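Catalase (Bacillus pumilus, PDB 4QOL) is a haem catalase that breaks down hydrogen peroxide to water and oxygen and also shows peroxidase-like reactivity toward phenolic substrates. Local coordinates at residues Asn71-His76 with Ala80-Glu85; Phe202-Lys207 with Leu261-Met266. One frame throughout, in Å; residues are numbered along the deposited sequence.

Contact 1: Asn71-His76 with Ala80-Glu85; sequences NSMEKH and AFLSEE. With NA (sodium ion), chain I.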
loop_
_atom_site.group_PDB
_atom_site.type_symbol
_atom_site.label_atom_id
_atom_site.label_comp_id
_atom_site.label_asym_id
_atom_site.label_seq_id
_atom_site.Cartn_x
_atom_site.Cartn_y
_atom_site.Cartn_z
ATOM N N ASN A 71 18.464 28.978 30.256
ATOM C CA ASN A 71 18.314 28.650 31.670
ATOM C C ASN A 71 18.064 27.163 31.819
ATOM O O ASN A 71 17.076 26.640 31.304
ATOM C CB ASN A 71 17.163 29.430 32.266
ATOM C CG ASN A 71 17.407 30.925 32.222
ATOM O OD1 ASN A 71 18.466 31.372 32.669
ATOM N ND2 ASN A 71 16.524 31.671 31.612
ATOM N N SER A 72 18.933 26.477 32.547
ATOM C CA SER A 72 18.755 25.053 32.731
ATOM C C SER A 72 17.492 24.767 33.552
ATOM O O SER A 72 17.048 25.593 34.386
ATOM C CB SER A 72 20.013 24.416 33.297
ATOM O OG SER A 72 20.108 24.795 34.605
ATOM N N MET A 73 16.843 23.659 33.222
ATOM C CA MET A 73 15.512 23.398 33.762
ATOM C C MET A 73 15.545 22.216 34.691
ATOM O O MET A 73 14.521 21.645 35.015
ATOM C CB MET A 73 14.510 23.176 32.588
ATOM C CG MET A 73 14.136 24.432 31.842
ATOM S SD MET A 73 13.121 25.526 32.862
ATOM C CE MET A 73 14.153 26.977 32.760
ATOM N N GLU A 74 16.747 21.792 35.084
ATOM C CA GLU A 74 16.892 20.559 35.859
ATOM C C GLU A 74 16.112 20.556 37.172
ATOM O O GLU A 74 15.875 19.501 37.749
ATOM C CB GLU A 74 18.374 20.238 36.095
ATOM C CG GLU A 74 19.018 21.032 37.224
ATOM C CD GLU A 74 19.158 22.539 36.881
ATOM O OE1 GLU A 74 19.121 22.876 35.676
ATOM O OE2 GLU A 74 19.335 23.400 37.768
ATOM N N LYS A 75 15.780 21.722 37.708
ATOM C CA LYS A 75 14.992 21.752 38.957
ATOM C C LYS A 75 13.628 21.150 38.728
ATOM O O LYS A 75 12.995 20.627 39.649
ATOM C CB LYS A 75 14.820 23.210 39.443
ATOM C CG LYS A 75 16.053 23.869 40.054
ATOM C CD LYS A 75 15.733 25.282 40.533
ATOM C CE LYS A 75 16.797 25.833 41.488
ATOM N NZ LYS A 75 18.224 25.594 41.114
ATOM N N HIS A 76 13.157 21.225 37.462
ATOM C CA HIS A 76 11.781 20.880 37.119
ATOM C C HIS A 76 11.617 19.729 36.152
ATOM O O HIS A 76 10.631 19.062 36.213
ATOM C CB HIS A 76 11.061 22.066 36.509
ATOM C CG HIS A 76 11.234 23.328 37.267
ATOM N ND1 HIS A 76 10.765 23.478 38.551
ATOM C CD2 HIS A 76 11.814 24.501 36.926
ATOM C CE1 HIS A 76 11.071 24.692 38.979
ATOM N NE2 HIS A 76 11.693 25.335 38.005
ATOM N N ALA A 80 17.200 15.647 29.229
ATOM C CA ALA A 80 18.612 15.848 28.942
ATOM C C ALA A 80 18.868 17.117 28.122
ATOM O O ALA A 80 19.811 17.876 28.431
ATOM C CB ALA A 80 19.187 14.621 28.236
ATOM N N PHE A 81 18.054 17.368 27.082
ATOM C CA PHE A 81 18.313 18.521 26.231
ATOM C C PHE A 81 18.132 19.865 26.941
ATOM O O PHE A 81 18.586 20.898 26.424
ATOM C CB PHE A 81 17.518 18.477 24.878
ATOM C CG PHE A 81 16.092 18.978 24.969
ATOM C CD1 PHE A 81 15.081 18.182 25.488
ATOM C CD2 PHE A 81 15.762 20.239 24.498
ATOM C CE1 PHE A 81 13.786 18.633 25.532
ATOM C CE2 PHE A 81 14.451 20.683 24.489
ATOM C CZ PHE A 81 13.469 19.884 25.051
ATOM N N LEU A 82 17.496 19.869 28.110
ATOM C CA LEU A 82 17.295 21.127 28.888
ATOM C C LEU A 82 18.206 21.268 30.095
ATOM O O LEU A 82 17.988 22.132 30.952
ATOM C CB LEU A 82 15.829 21.246 29.315
ATOM C CG LEU A 82 14.786 21.277 28.164
ATOM C CD1 LEU A 82 13.357 21.309 28.698
ATOM C CD2 LEU A 82 15.046 22.502 27.305
ATOM N N SER A 83 19.234 20.452 30.173
ATOM C CA SER A 83 19.906 20.201 31.497
ATOM C C SER A 83 20.929 21.245 31.857
ATOM O O SER A 83 21.386 21.323 33.025
ATOM C CB SER A 83 20.579 18.847 31.550
ATOM O OG SER A 83 21.602 18.701 30.549
ATOM N N GLU A 84 21.383 21.995 30.884
ATOM C CA GLU A 84 22.368 22.981 31.231
ATOM C C GLU A 84 22.428 24.133 30.273
ATOM O O GLU A 84 22.177 24.007 29.040
ATOM C CB GLU A 84 23.743 22.359 31.444
ATOM C CG GLU A 84 24.297 21.358 30.464
ATOM C CD GLU A 84 25.858 21.159 30.645
ATOM O OE1 GLU A 84 26.419 21.527 31.745
ATOM O OE2 GLU A 84 26.571 20.630 29.719
ATOM N N GLU A 85 22.861 25.262 30.838
ATOM C CA GLU A 85 23.023 26.482 30.084
ATOM C C GLU A 85 23.969 26.251 28.940
ATOM O O GLU A 85 25.022 25.655 29.084
ATOM C CB GLU A 85 23.606 27.622 30.941
ATOM C CG GLU A 85 22.615 28.181 31.943
ATOM C CD GLU A 85 22.380 27.326 33.216
ATOM O OE1 GLU A 85 23.147 26.330 33.484
ATOM O OE2 GLU A 85 21.336 27.627 33.908
HETATM NA NA NA I . 20.923 26.533 35.781
HETATM O O HOH W 1 19.469 29.975 35.070
HETATM O O HOH W 2 18.957 27.596 35.625
HETATM O O HOH W 3 20.579 25.811 37.606
HETATM O O HOH W 4 22.603 25.685 35.881
HETATM O O HOH W 5 21.649 28.392 36.277
#

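Contact 2: Phe202-Lys207 with Leu261-Met266; sequences FRWVNK and LYVQLM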
loop_
_atom_site.group_PDB
_atom_site.type_symbol
_atom_site.label_atom_id
_atom_site.label_comp_id
_atom_site.label_asym_id
_atom_site.label_seq_id
_atom_site.Cartn_x
_atom_site.Cartn_y
_atom_site.Cartn_z
ATOM N N PHE A 202 1.503 19.583 29.730
ATOM C CA PHE A 202 2.256 18.377 29.868
ATOM C C PHE A 202 2.735 18.241 31.329
ATOM O O PHE A 202 2.511 19.114 32.147
ATOM C CB PHE A 202 3.480 18.434 28.931
ATOM C CG PHE A 202 3.102 18.416 27.489
ATOM C CD1 PHE A 202 2.867 17.176 26.838
ATOM C CD2 PHE A 202 2.870 19.582 26.800
ATOM C CE1 PHE A 202 2.403 17.173 25.488
ATOM C CE2 PHE A 202 2.444 19.571 25.470
ATOM C CZ PHE A 202 2.198 18.395 24.836
ATOM N N ARG A 203 3.394 17.163 31.580
ATOM C CA ARG A 203 4.002 16.911 32.899
ATOM C C ARG A 203 5.515 16.970 32.775
ATOM O O ARG A 203 6.084 16.254 31.911
ATOM C CB ARG A 203 3.568 15.543 33.407
ATOM C CG ARG A 203 2.127 15.461 33.876
ATOM C CD ARG A 203 1.885 14.050 34.488
ATOM N NE ARG A 203 0.581 14.050 35.105
ATOM C CZ ARG A 203 0.311 13.764 36.378
ATOM N NH1 ARG A 203 1.221 13.297 37.221
ATOM N NH2 ARG A 203 -0.929 13.887 36.767
ATOM N N TRP A 204 6.168 17.712 33.677
ATOM C CA TRP A 204 7.613 17.711 33.782
ATOM C C TRP A 204 7.961 16.980 35.051
ATOM O O TRP A 204 7.368 17.240 36.092
ATOM C CB TRP A 204 8.139 19.133 33.789
ATOM C CG TRP A 204 8.500 19.662 32.484
ATOM C CD1 TRP A 204 8.214 19.129 31.195
ATOM C CD2 TRP A 204 9.215 20.861 32.248
ATOM N NE1 TRP A 204 8.746 19.942 30.232
ATOM C CE2 TRP A 204 9.338 21.024 30.831
ATOM C CE3 TRP A 204 9.779 21.804 33.054
ATOM C CZ2 TRP A 204 10.053 22.041 30.275
ATOM C CZ3 TRP A 204 10.393 22.915 32.463
ATOM C CH2 TRP A 204 10.533 22.999 31.091
ATOM N N VAL A 205 8.876 16.024 34.963
ATOM C CA VAL A 205 9.244 15.206 36.069
ATOM C C VAL A 205 10.751 15.373 36.242
ATOM O O VAL A 205 11.505 15.107 35.327
ATOM C CB VAL A 205 8.908 13.704 35.865
ATOM C CG1 VAL A 205 9.189 12.944 37.165
ATOM C CG2 VAL A 205 7.452 13.546 35.438
ATOM N N ASN A 206 11.169 15.739 37.459
ATOM C CA ASN A 206 12.623 15.908 37.756
ATOM C C ASN A 206 13.340 14.628 38.305
ATOM O O ASN A 206 12.739 13.572 38.435
ATOM C CB ASN A 206 12.838 17.122 38.653
ATOM C CG ASN A 206 12.423 16.899 40.124
ATOM O OD1 ASN A 206 12.111 15.807 40.566
ATOM N ND2 ASN A 206 12.377 17.982 40.851
ATOM N N LYS A 207 14.632 14.739 38.577
ATOM C CA LYS A 207 15.393 13.555 38.983
ATOM C C LYS A 207 14.930 12.979 40.336
ATOM O O LYS A 207 15.279 11.875 40.671
ATOM C CB LYS A 207 16.906 13.880 39.074
ATOM C CG LYS A 207 17.302 14.783 40.233
ATOM C CD LYS A 207 18.749 15.262 40.078
ATOM C CE LYS A 207 19.238 16.158 41.174
ATOM N NZ LYS A 207 20.724 16.428 41.244
ATOM N N LEU A 261 11.776 30.282 23.605
ATOM C CA LEU A 261 10.914 29.330 24.335
ATOM C C LEU A 261 10.719 29.769 25.796
ATOM O O LEU A 261 11.676 29.966 26.486
ATOM C CB LEU A 261 11.578 27.931 24.362
ATOM C CG LEU A 261 10.686 26.837 24.920
ATOM C CD1 LEU A 261 9.399 26.648 24.111
ATOM C CD2 LEU A 261 11.480 25.540 24.960
ATOM N N TYR A 262 9.461 29.921 26.200
ATOM C CA TYR A 262 9.061 30.189 27.558
ATOM C C TYR A 262 8.170 29.060 28.035
ATOM O O TYR A 262 7.430 28.468 27.259
ATOM C CB TYR A 262 8.270 31.466 27.661
ATOM C CG TYR A 262 9.077 32.716 27.439
ATOM C CD1 TYR A 262 9.329 33.140 26.159
ATOM C CD2 TYR A 262 9.651 33.409 28.509
ATOM C CE1 TYR A 262 10.122 34.257 25.913
ATOM C CE2 TYR A 262 10.436 34.536 28.267
ATOM C CZ TYR A 262 10.625 34.965 26.948
ATOM O OH TYR A 262 11.412 36.091 26.732
ATOM N N VAL A 263 8.235 28.766 29.326
ATOM C CA VAL A 263 7.270 27.875 29.946
ATOM C C VAL A 263 6.521 28.539 31.077
ATOM O O VAL A 263 6.997 29.482 31.695
ATOM C CB VAL A 263 7.899 26.562 30.458
ATOM C CG1 VAL A 263 8.429 25.775 29.265
ATOM C CG2 VAL A 263 8.994 26.813 31.475
ATOM N N GLN A 264 5.330 28.009 31.355
ATOM C CA GLN A 264 4.650 28.233 32.633
ATOM C C GLN A 264 4.610 26.934 33.406
ATOM O O GLN A 264 4.449 25.854 32.819
ATOM C CB GLN A 264 3.185 28.672 32.373
ATOM C CG GLN A 264 2.981 29.958 31.622
ATOM C CD GLN A 264 1.519 30.158 31.235
ATOM O OE1 GLN A 264 1.022 29.531 30.303
ATOM N NE2 GLN A 264 0.823 31.035 31.959
ATOM N N LEU A 265 4.772 27.044 34.724
ATOM C CA LEU A 265 4.811 25.873 35.590
ATOM C C LEU A 265 3.716 26.004 36.656
ATOM O O LEU A 265 3.552 27.075 37.255
ATOM C CB LEU A 265 6.196 25.692 36.241
ATOM C CG LEU A 265 7.309 25.292 35.257
ATOM C CD1 LEU A 265 8.679 25.590 35.828
ATOM C CD2 LEU A 265 7.189 23.813 34.888
ATOM N N MET A 266 2.961 24.933 36.866
ATOM C CA MET A 266 1.869 24.882 37.850
ATOM C C MET A 266 2.006 23.639 38.711
ATOM O O MET A 266 2.205 22.537 38.199
ATOM C CB MET A 266 0.523 24.911 37.110
ATOM C CG MET A 266 -0.680 24.646 37.972
ATOM S SD MET A 266 -2.205 24.470 36.983
ATOM C CE MET A 266 -2.510 26.093 36.355
#

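Contact 1: Asn71-His76 with Ala80-Glu85
Ser72 turns its OG to sit between its own backbone N and carbonyl carbon (chi1 73°), while Glu85 sets CG beside its N and then folds back at chi2 (77°), and these two rotations bring hydroxyl and carboxylate onto one sodium ion. The metal lies 2.2 Å from Glu85 OE2, and the Ser72 hydroxyl oxygen is also a ligand. Waters 2, 3, 4 and 5 raise the number of ligands to six. The same Glu85 OE2 accepts an almost straight hydrogen bond from Ser72 N at 3.0 Å; the N-H comes from well above the carboxylate plane. Glu74 has a second-shell role, its OE2 accepting a hydrogen bond from sodium-bound water 3; Ser72 OG also comes within 2.4 Å of Glu74 OE1, too short for an ordinary hydrogen bond, so that its detail is doubtful. All this happens in the loop between strands 60-69 and 88-96 of the catalase beta-barrel, where the chain doubles back on itself. Away from the ion, the backbone ties the loop to itself: Met73 N donates to Leu82 O at 3.0 Å. Met73 CB rests against Leu82 CB at 4.0 Å, and both side chains also pack on Val295 of strand 293-302.

Contact 2: Phe202-Lys207 with Leu261-Met266
The indole of Trp204 reaches Val263 and Leu265 with the six-membered half of its ring system, and the contact is wholly apolar. Its outermost carbon, CH2, lies 3.9 Å from Val263 CG1 and 4.1 Å from Val263 CG2, so both methyls of the valine gather around one ring corner. Nearer the root of the indole, CE3 meets Leu265 CD2 at 3.8 Å. Both aliphatic groups approach the ring obliquely. Trp204 and Val263 extend toward each other from opposite directions, whereas Leu265 comes across at about a right angle, its CG placed beside the backbone N (chi1 -69°) and CD2 carried on to the ring. Trp204 and Leu265 have the closest CA atoms of the two strands, yet these are 8.8 Å apart, and side chains alone span the interval.

In the next shell, the rotation of the indole is fixed by a hydrogen bond from its NE1 to Tyr216 OH, which satisfies the buried N-H. An alanine in place of Trp204 would probably open a gap beside Val263 and Leu265 and leave the Tyr216 hydroxyl without its indole partner. Val214 touches both Trp204 and Val263, and Val295 backs Val263 from strand 293-302.

Further out, strand 211-220 pairs antiparallel with both 202-205 and 258-267. The two strands described here are thus next-but-one neighbours in a curled antiparallel sheet, meeting through side chains as is characteristic of the beta-barrel at the heart of the catalase fold.

Contact 1 is partly buried, in a loop near the protein surface, and depends on polar chemistry: a carboxylate, a hydroxyl and waters arranged about a cation. Contact 2 is buried between strands and uses only apolar side chains, without a hydrogen bond across it. Their centres are about 11 Å apart, and the two touch directly. Leu82 CD1 packs against Trp204 CZ2 at 3.7 Å, while His76 CD2 lies 3.5 Å from Leu265 CD1. Nearby, Asn206 ND2 probably donates to Lys75 O. Strand 293-302 is shared, since Val295 is touched from both contacts. The apolar side of the 71-85 loop, with Met73 and Leu82, thus continues into the packing around Trp204, while its metal-binding side meets water.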